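Local structure of DNA mimic protein DMP12 (Neisseria meningitidis MC58, 3W1O) at residues L8-K13 with M24-Y29; V83-Q88 with I101-E106. The protein acts as a DNA mimic that binds the dimeric histone-like protein HU at its DNA-binding sites and partially prevents HU from binding DNA. One frame throughout, in Å; residues are numbered along the deposited sequence.

Interaction 1 of 2, residues L8-K13 with M24-Y29; sequences LIFCLK and MIDWAY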
loop_
_atom_site.group_PDB
_atom_site.type_symbol
_atom_site.label_atom_id
_atom_site.label_comp_id
_atom_site.label_asym_id
_atom_site.label_seq_id
_atom_site.Cartn_x
_atom_site.Cartn_y
_atom_site.Cartn_z
ATOM N N LEU A 8 -5.283 -1.671 -4.684
ATOM C CA LEU A 8 -3.923 -2.212 -4.616
ATOM C C LEU A 8 -3.033 -1.261 -3.867
ATOM O O LEU A 8 -3.129 -0.043 -4.016
ATOM C CB LEU A 8 -3.344 -2.474 -6.003
ATOM C CG LEU A 8 -4.101 -3.436 -6.943
ATOM C CD1 LEU A 8 -3.277 -3.596 -8.220
ATOM C CD2 LEU A 8 -4.384 -4.798 -6.289
ATOM N N ILE A 9 -2.145 -1.826 -3.063
ATOM C CA ILE A 9 -1.018 -1.034 -2.536
ATOM C C ILE A 9 0.183 -1.801 -3.034
ATOM O O ILE A 9 0.290 -3.001 -2.752
ATOM C CB ILE A 9 -1.050 -1.020 -1.020
ATOM C CG1 ILE A 9 -2.318 -0.259 -0.552
ATOM C CG2 ILE A 9 0.295 -0.450 -0.454
ATOM C CD1 ILE A 9 -2.515 -0.162 0.973
ATOM N N PHE A 10 1.057 -1.175 -3.809
ATOM C CA PHE A 10 2.137 -1.951 -4.371
ATOM C C PHE A 10 3.365 -1.122 -4.752
ATOM O O PHE A 10 3.282 0.140 -4.799
ATOM C CB PHE A 10 1.642 -2.716 -5.625
ATOM C CG PHE A 10 1.479 -1.850 -6.866
ATOM C CD1 PHE A 10 2.508 -1.744 -7.811
ATOM C CD2 PHE A 10 0.308 -1.120 -7.058
ATOM C CE1 PHE A 10 2.366 -0.869 -8.953
ATOM C CE2 PHE A 10 0.166 -0.283 -8.182
ATOM C CZ PHE A 10 1.208 -0.183 -9.131
ATOM N N CYS A 11 4.453 -1.844 -5.058
ATOM C CA CYS A 11 5.565 -1.262 -5.821
ATOM C C CYS A 11 5.947 -2.279 -6.860
ATOM O O CYS A 11 5.481 -3.424 -6.828
ATOM C CB CYS A 11 6.731 -0.854 -4.888
ATOM S SG CYS A 11 7.504 -2.264 -4.073
ATOM N N LEU A 12 6.706 -1.849 -7.867
ATOM C CA LEU A 12 7.279 -2.751 -8.805
ATOM C C LEU A 12 8.335 -3.611 -8.124
ATOM O O LEU A 12 8.986 -3.191 -7.137
ATOM C CB LEU A 12 7.936 -1.985 -9.929
ATOM C CG LEU A 12 6.959 -1.109 -10.697
ATOM C CD1 LEU A 12 7.589 -0.462 -11.964
ATOM C CD2 LEU A 12 5.754 -1.933 -11.075
ATOM N N LYS A 13 8.521 -4.783 -8.692
ATOM C CA LYS A 13 9.642 -5.632 -8.334
ATOM C C LYS A 13 10.990 -5.054 -8.747
ATOM O O LYS A 13 11.075 -4.288 -9.693
ATOM C CB LYS A 13 9.496 -6.955 -9.046
ATOM C CG LYS A 13 8.584 -7.874 -8.318
ATOM C CD LYS A 13 8.254 -9.016 -9.227
ATOM C CE LYS A 13 7.930 -10.236 -8.454
ATOM N NZ LYS A 13 8.033 -11.346 -9.457
ATOM N N MET A 24 2.132 0.507 -15.341
ATOM C CA MET A 24 2.520 0.033 -13.986
ATOM C C MET A 24 1.297 -0.554 -13.300
ATOM O O MET A 24 1.370 -1.577 -12.618
ATOM C CB MET A 24 3.042 1.157 -13.067
ATOM C CG MET A 24 4.334 1.752 -13.468
ATOM S SD MET A 24 4.772 3.244 -12.491
ATOM C CE MET A 24 5.355 2.482 -10.938
ATOM N N ILE A 25 0.159 0.124 -13.455
ATOM C CA ILE A 25 -1.096 -0.373 -12.828
ATOM C C ILE A 25 -1.480 -1.716 -13.452
ATOM O O ILE A 25 -1.853 -2.653 -12.737
ATOM C CB ILE A 25 -2.276 0.612 -13.015
ATOM C CG1 ILE A 25 -1.940 1.976 -12.399
ATOM C CG2 ILE A 25 -3.585 0.057 -12.374
ATOM C CD1 ILE A 25 -1.684 1.926 -10.874
ATOM N N ASP A 26 -1.390 -1.792 -14.775
ATOM C CA ASP A 26 -1.650 -3.039 -15.480
ATOM C C ASP A 26 -0.728 -4.139 -14.959
ATOM O O ASP A 26 -1.191 -5.221 -14.680
ATOM C CB ASP A 26 -1.451 -2.881 -16.977
ATOM C CG ASP A 26 -2.483 -1.961 -17.628
ATOM O OD1 ASP A 26 -3.578 -1.699 -17.049
ATOM O OD2 ASP A 26 -2.169 -1.512 -18.758
ATOM N N TRP A 27 0.558 -3.833 -14.791
ATOM C CA TRP A 27 1.523 -4.778 -14.239
ATOM C C TRP A 27 1.046 -5.274 -12.868
ATOM O O TRP A 27 1.057 -6.493 -12.627
ATOM C CB TRP A 27 2.921 -4.172 -14.130
ATOM C CG TRP A 27 3.932 -5.113 -13.568
ATOM C CD1 TRP A 27 4.751 -5.945 -14.272
ATOM C CD2 TRP A 27 4.255 -5.301 -12.171
ATOM N NE1 TRP A 27 5.559 -6.635 -13.410
ATOM C CE2 TRP A 27 5.269 -6.276 -12.115
ATOM C CE3 TRP A 27 3.771 -4.731 -10.965
ATOM C CZ2 TRP A 27 5.840 -6.730 -10.889
ATOM C CZ3 TRP A 27 4.332 -5.160 -9.744
ATOM C CH2 TRP A 27 5.344 -6.163 -9.715
ATOM N N ALA A 28 0.600 -4.364 -11.995
ATOM C CA ALA A 28 0.224 -4.769 -10.633
ATOM C C ALA A 28 -0.960 -5.754 -10.684
ATOM O O ALA A 28 -0.920 -6.793 -10.024
ATOM C CB ALA A 28 -0.124 -3.540 -9.822
ATOM N N TYR A 29 -1.986 -5.413 -11.476
ATOM C CA TYR A 29 -3.179 -6.287 -11.566
ATOM C C TYR A 29 -2.845 -7.623 -12.177
ATOM O O TYR A 29 -3.510 -8.621 -11.863
ATOM C CB TYR A 29 -4.318 -5.612 -12.344
ATOM C CG TYR A 29 -5.100 -4.662 -11.464
ATOM C CD1 TYR A 29 -5.830 -5.132 -10.361
ATOM C CD2 TYR A 29 -5.090 -3.292 -11.714
ATOM C CE1 TYR A 29 -6.542 -4.242 -9.528
ATOM C CE2 TYR A 29 -5.796 -2.407 -10.898
ATOM C CZ TYR A 29 -6.518 -2.872 -9.820
ATOM O OH TYR A 29 -7.195 -1.964 -9.011
#
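Trp27 swings its indole out from helix 21-30 against the chain that leaves strand 7-10. Its CG stands anti to the backbone N (chi1 -180°), which sends the ring toward residues 11-13. Beyond CG the six-membered ring does the touching. CE3 takes the closest contact, Leu12 CD2 packing over one indole face, offset toward the rim, 3.4 Å from Trp27 CE3. CZ3 meets the backbone, 3.6 Å from Cys11 O, and at the far end of the ring Trp27 CH2 comes within 3.6 Å of Lys13 N. Lys13 CD lies at the ring edge, in plane, 3.7 Å from Trp27 CZ2, the extended lysine chain crossing the indole at about a right angle. The other methyl of Leu12, CD1, takes the tip of Met24, its CE 3.8 Å away. The segment axes of strand 8-10 and helix 24-29 cross at 102°, and the helix covers one face of the four-stranded antiparallel sheet, in which 7-10 lies between 37-40 and 115-118; Phe10 and Met24 both touch Ile116 of the latter strand. Two CH-pi contacts continue the interface toward the start of the strand. Ala28 CB sits over the centre of the Phe10 ring, 3.5 Å from its centroid and 3° off the normal, while Ile25 CD1 reaches that ring's edge. Leu8 CD1 in turn lies 3.5 Å from the Tyr29 ring centroid, over the face, and the Tyr29 hydroxyl is hydrogen-bonded to Asn6 O.

Interaction 2 of 2, residues V83-Q88 with I101-E106; sequences VKEKLQ and IIHVLE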
loop_
_atom_site.group_PDB
_atom_site.type_symbol
_atom_site.label_atom_id
_atom_site.label_comp_id
_atom_site.label_asym_id
_atom_site.label_seq_id
_atom_site.Cartn_x
_atom_site.Cartn_y
_atom_site.Cartn_z
ATOM N N VAL A 83 4.878 5.771 7.397
ATOM C CA VAL A 83 3.703 4.881 7.464
ATOM C C VAL A 83 4.130 3.547 8.040
ATOM O O VAL A 83 3.424 2.963 8.900
ATOM C CB VAL A 83 3.042 4.690 6.067
ATOM C CG1 VAL A 83 1.937 3.593 6.120
ATOM C CG2 VAL A 83 2.385 6.024 5.652
ATOM N N LYS A 84 5.293 3.061 7.608
ATOM C CA LYS A 84 5.792 1.785 8.098
ATOM C C LYS A 84 5.933 1.786 9.621
ATOM O O LYS A 84 5.560 0.816 10.292
ATOM C CB LYS A 84 7.101 1.413 7.446
ATOM C CG LYS A 84 7.641 0.107 7.967
ATOM C CD LYS A 84 8.713 -0.410 7.087
ATOM C CE LYS A 84 9.946 0.480 7.124
ATOM N NZ LYS A 84 10.619 0.395 8.447
ATOM N N GLU A 85 6.493 2.881 10.158
ATOM C CA GLU A 85 6.615 3.043 11.603
ATOM C C GLU A 85 5.248 2.999 12.272
ATOM O O GLU A 85 5.112 2.291 13.272
ATOM C CB GLU A 85 7.328 4.352 11.967
ATOM C CG GLU A 85 8.041 4.314 13.327
ATOM C CD GLU A 85 9.139 3.237 13.377
ATOM O OE1 GLU A 85 9.945 3.159 12.411
ATOM O OE2 GLU A 85 9.192 2.456 14.364
ATOM N N LYS A 86 4.274 3.756 11.751
ATOM C CA LYS A 86 2.900 3.816 12.305
ATOM C C LYS A 86 2.330 2.387 12.377
ATOM O O LYS A 86 1.736 1.963 13.383
ATOM C CB LYS A 86 1.954 4.656 11.443
ATOM C CG LYS A 86 2.133 6.157 11.444
ATOM C CD LYS A 86 1.453 6.796 12.632
ATOM C CE LYS A 86 1.976 8.212 12.832
ATOM N NZ LYS A 86 1.273 8.804 14.012
ATOM N N LEU A 87 2.498 1.649 11.291
ATOM C CA LEU A 87 1.923 0.298 11.279
ATOM C C LEU A 87 2.630 -0.678 12.221
ATOM O O LEU A 87 1.974 -1.506 12.850
ATOM C CB LEU A 87 1.901 -0.269 9.866
ATOM C CG LEU A 87 1.095 0.511 8.826
ATOM C CD1 LEU A 87 1.056 -0.224 7.491
ATOM C CD2 LEU A 87 -0.288 0.711 9.291
ATOM N N GLN A 88 3.959 -0.627 12.243
ATOM C CA GLN A 88 4.765 -1.512 13.108
ATOM C C GLN A 88 4.457 -1.280 14.584
ATOM O O GLN A 88 4.521 -2.202 15.377
ATOM C CB GLN A 88 6.257 -1.289 12.849
ATOM C CG GLN A 88 6.716 -2.032 11.623
ATOM C CD GLN A 88 8.126 -1.687 11.232
ATOM O OE1 GLN A 88 8.639 -0.617 11.582
ATOM N NE2 GLN A 88 8.763 -2.576 10.504
ATOM N N ILE A 101 1.177 -5.083 4.081
ATOM C CA ILE A 101 1.412 -3.683 3.666
ATOM C C ILE A 101 2.808 -3.311 4.119
ATOM O O ILE A 101 3.612 -2.797 3.327
ATOM C CB ILE A 101 0.366 -2.717 4.270
ATOM C CG1 ILE A 101 -0.980 -2.957 3.596
ATOM C CG2 ILE A 101 0.795 -1.256 4.045
ATOM C CD1 ILE A 101 -2.156 -2.190 4.284
ATOM N N ILE A 102 3.144 -3.687 5.351
ATOM C CA ILE A 102 4.506 -3.421 5.857
ATOM C C ILE A 102 5.576 -3.987 4.925
ATOM O O ILE A 102 6.624 -3.350 4.650
ATOM C CB ILE A 102 4.677 -3.935 7.303
ATOM C CG1 ILE A 102 3.920 -3.044 8.295
ATOM C CG2 ILE A 102 6.170 -4.008 7.669
ATOM C CD1 ILE A 102 3.784 -3.723 9.724
ATOM N N HIS A 103 5.306 -5.177 4.406
ATOM C CA HIS A 103 6.303 -5.812 3.580
ATOM C C HIS A 103 6.551 -5.059 2.276
ATOM O O HIS A 103 7.705 -4.984 1.791
ATOM C CB HIS A 103 5.887 -7.224 3.205
ATOM C CG HIS A 103 6.988 -7.958 2.533
ATOM N ND1 HIS A 103 8.130 -8.342 3.208
ATOM C CD2 HIS A 103 7.187 -8.272 1.230
ATOM C CE1 HIS A 103 8.963 -8.914 2.355
ATOM N NE2 HIS A 103 8.414 -8.886 1.149
ATOM N N VAL A 104 5.461 -4.593 1.655
ATOM C CA VAL A 104 5.608 -3.744 0.454
ATOM C C VAL A 104 6.433 -2.525 0.768
ATOM O O VAL A 104 7.330 -2.168 0.018
ATOM C CB VAL A 104 4.247 -3.275 -0.064
ATOM C CG1 VAL A 104 4.468 -2.258 -1.280
ATOM C CG2 VAL A 104 3.488 -4.543 -0.529
ATOM N N LEU A 105 6.154 -1.912 1.895
ATOM C CA LEU A 105 6.912 -0.726 2.313
ATOM C C LEU A 105 8.414 -1.051 2.486
ATOM O O LEU A 105 9.290 -0.366 1.942
ATOM C CB LEU A 105 6.308 -0.121 3.591
ATOM C CG LEU A 105 4.813 0.271 3.499
ATOM C CD1 LEU A 105 4.350 0.834 4.838
ATOM C CD2 LEU A 105 4.540 1.260 2.336
ATOM N N GLU A 106 8.716 -2.121 3.197
ATOM C CA GLU A 106 10.126 -2.541 3.354
ATOM C C GLU A 106 10.805 -2.811 2.029
ATOM O O GLU A 106 11.974 -2.408 1.813
ATOM C CB GLU A 106 10.210 -3.787 4.266
ATOM C CG GLU A 106 9.819 -3.455 5.678
ATOM C CD GLU A 106 9.898 -4.622 6.636
ATOM O OE1 GLU A 106 10.033 -5.759 6.161
ATOM O OE2 GLU A 106 9.804 -4.389 7.868
HETATM O O HOH W 1 11.309 -2.408 8.940
HETATM O O HOH W 2 8.690 -5.614 9.791
#
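Glu106 OE2, Lys84 NZ and Gln88 NE2 all grip one water, which links the two facing helices. This water donates to Glu106 OE2 at 2.7 Å and accepts from the lysine and the amide, so three side chains meet at one solvent molecule. A second water accepts from Gln88 NE2 at 3.1 Å; its bond to Glu106 OE2 is so short as to be doubtful. Gln88 NE2 itself comes within 3.4 Å of Glu106 OE2, but at an angle too poor for a hydrogen bond, the amide and carboxylate planes standing 70° apart. Lys84 NZ remains 4.9 Å from Glu106 OE2, though the opposite charges probably still favour this bridged approach. Bends at chi3 (67°) and chi4 of the lysine accompany a closer aliphatic contact, Lys84 CD lying 3.5 Å from Glu106 CG. Beneath this polar rim the interface is apolar. The Leu87 and Ile102 side chains run antiparallel alongside each other, Leu87 CB against Ile102 CG1 and CD1, and Leu87 CD1 reaches Ile101 CG2 at 3.6 Å. Leu105 CD1 packs on the backbone of Lys84 and touches Val83 CG1. Segments 83-88 and 101-106 run roughly antiparallel, with 148° between their directions and 9.8 Å between their axes. Helix 53-61 packs against helix 77-88, Ile60 touching Val83 and Leu53 touching Leu87, whereas helix 96-111 meets strand 7-10 through Ile101 on Ile9.

In the fold
From the N terminus, strand 7-10 runs through the sheet and the chain then turns into helix 21-30, which folds back on it; interaction 1 closes the ten-residue connection between 8-13 and 24-29. The chain next adds strand 37-40, two helices and strand 72-75 before helix 77-88, and interaction 2 closes the twelve-residue connection between 83-88 and 101-106 as helix 96-111 returns alongside. The two closures follow in series, neither nested nor crossed. The centres of interaction 1 and interaction 2 lie about 17 Å apart, yet the two touch: Val104 CG1 packs 3.8 Å from Cys11 N. Strand 7-10 is thus sandwiched between helix 21-30 and helix 96-111.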